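PDB 4F4E: aromatic-amino-acid aminotransferase from Burkholderia pseudomallei, which probably transfers amino groups from aromatic amino acids such as tyrosine to 2-oxoglutarate, using pyridoxal 5'-phosphate as its cofactor. Local coordinates for residues A[99-104]-A[118-123]. Numbering follows the deposited sequence.
Sequences ASVQKL and VVTAQA
The carboxamide of Gln102 carries the polar part of the contact, reaching from helix 95-106 to the beginning of strand 118-124. Its NE2 donates to Thr120 OG1 at 2.9 Å, with an N-H...O angle of 156° and the hydroxyl oxygen almost exactly in the amide plane. A second, weak bond runs from NE2 to the carbonyl O of Val118 at 3.1 Å, bent to 141°, and one nitrogen thus bridges the backbone of Val118 and the side chain of Thr120, two residues on whose side of the strand the helix lies. The side chain is extended beyond Gln102 CG, which carries the amide past the threonine, CG itself passing 3.0 Å from Thr120 OG1. That hydroxyl also hydrogen-bonds Ser282 OG on the adjacent strand 278-284, which links the helix to two strands through a single buried oxygen.

Van der Waals contacts flank these bonds. Val118 CG1 meets the amide end of Gln102, 3.4 Å from NE2, while the apolar pair is methyl on methyl, Thr120 CG2 to Val101 CG1 at 4.0 Å. The opposite surface of the strand, with Val119 and Ala121, packs on helix 288-303.

The axes of segments 99-104 and 118-123 approach to 8.5 Å, with 120° between their N-to-C directions. The strand is an outermost one of the chain's mixed sheet, and the pairing represents a helix laid over one side of the central sheet in the large, PLP-binding domain of fold-type I aminotransferases.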
# COMPACT_ATOMS: atom_id res chain seq x y z
N ALA A 99 -18.35 -4.40 -1.48
CA ALA A 99 -19.73 -4.74 -1.11
C ALA A 99 -19.84 -5.86 -0.09
O ALA A 99 -20.67 -5.79 0.79
CB ALA A 99 -20.53 -5.11 -2.36
N SER A 100 -19.04 -6.91 -0.25
CA SER A 100 -19.03 -8.03 0.71
C SER A 100 -18.54 -7.61 2.07
O SER A 100 -19.03 -8.10 3.11
CB SER A 100 -18.14 -9.18 0.19
OG SER A 100 -18.70 -9.79 -0.94
N VAL A 101 -17.55 -6.71 2.11
CA VAL A 101 -17.06 -6.20 3.41
C VAL A 101 -18.18 -5.49 4.14
O VAL A 101 -18.35 -5.68 5.34
CB VAL A 101 -15.84 -5.26 3.21
CG1 VAL A 101 -15.63 -4.31 4.42
CG2 VAL A 101 -14.58 -6.06 2.86
N GLN A 102 -18.95 -4.66 3.44
CA GLN A 102 -20.02 -3.91 4.09
C GLN A 102 -21.06 -4.82 4.68
O GLN A 102 -21.55 -4.56 5.77
CB GLN A 102 -20.76 -3.00 3.11
CG GLN A 102 -19.95 -1.94 2.58
CD GLN A 102 -20.70 -1.00 1.69
OE1 GLN A 102 -21.84 -1.27 1.21
NE2 GLN A 102 -20.10 0.14 1.48
N LYS A 103 -21.41 -5.87 3.96
CA LYS A 103 -22.38 -6.84 4.47
C LYS A 103 -21.83 -7.62 5.65
O LYS A 103 -22.57 -7.98 6.58
CB LYS A 103 -22.87 -7.75 3.34
CG LYS A 103 -23.78 -6.92 2.41
CD LYS A 103 -24.53 -7.71 1.35
CE LYS A 103 -25.53 -6.81 0.56
NZ LYS A 103 -26.26 -7.62 -0.48
N LEU A 104 -20.54 -7.92 5.61
CA LEU A 104 -19.93 -8.67 6.72
C LEU A 104 -19.96 -7.81 7.99
O LEU A 104 -20.25 -8.31 9.08
CB LEU A 104 -18.48 -9.04 6.32
CG LEU A 104 -17.71 -9.90 7.30
CD1 LEU A 104 -18.36 -11.29 7.46
CD2 LEU A 104 -16.26 -10.05 6.82
N VAL A 118 -23.25 3.98 2.83
CA VAL A 118 -21.95 3.46 3.28
C VAL A 118 -20.95 3.48 2.13
O VAL A 118 -21.23 2.99 1.03
CB VAL A 118 -22.06 2.02 3.82
CG1 VAL A 118 -20.77 1.60 4.53
CG2 VAL A 118 -23.29 1.92 4.73
N VAL A 119 -19.79 4.04 2.43
CA VAL A 119 -18.64 4.09 1.53
C VAL A 119 -17.63 3.10 2.05
O VAL A 119 -17.30 3.13 3.22
CB VAL A 119 -18.02 5.52 1.60
CG1 VAL A 119 -16.71 5.55 0.82
CG2 VAL A 119 -19.00 6.56 1.08
N THR A 120 -17.16 2.21 1.18
CA THR A 120 -16.10 1.27 1.50
C THR A 120 -15.03 1.25 0.44
O THR A 120 -15.33 1.07 -0.76
CB THR A 120 -16.65 -0.15 1.70
OG1 THR A 120 -17.58 -0.12 2.80
CG2 THR A 120 -15.52 -1.13 2.01
N ALA A 121 -13.77 1.48 0.85
CA ALA A 121 -12.63 1.40 -0.05
C ALA A 121 -11.69 0.30 0.48
O ALA A 121 -11.35 0.27 1.65
CB ALA A 121 -11.84 2.73 -0.13
N GLN A 122 -11.29 -0.60 -0.41
CA GLN A 122 -10.29 -1.56 -0.12
C GLN A 122 -9.03 -0.86 0.31
O GLN A 122 -8.71 0.21 -0.18
CB GLN A 122 -10.03 -2.42 -1.38
CG GLN A 122 -9.05 -3.58 -1.21
CD GLN A 122 -8.78 -4.25 -2.52
OE1 GLN A 122 -9.62 -4.24 -3.42
NE2 GLN A 122 -7.60 -4.85 -2.65
N ALA A 123 -8.31 -1.47 1.23
CA ALA A 123 -7.16 -0.83 1.86
C ALA A 123 -6.03 -1.82 2.12
O ALA A 123 -6.26 -3.04 2.15
CB ALA A 123 -7.61 -0.14 3.19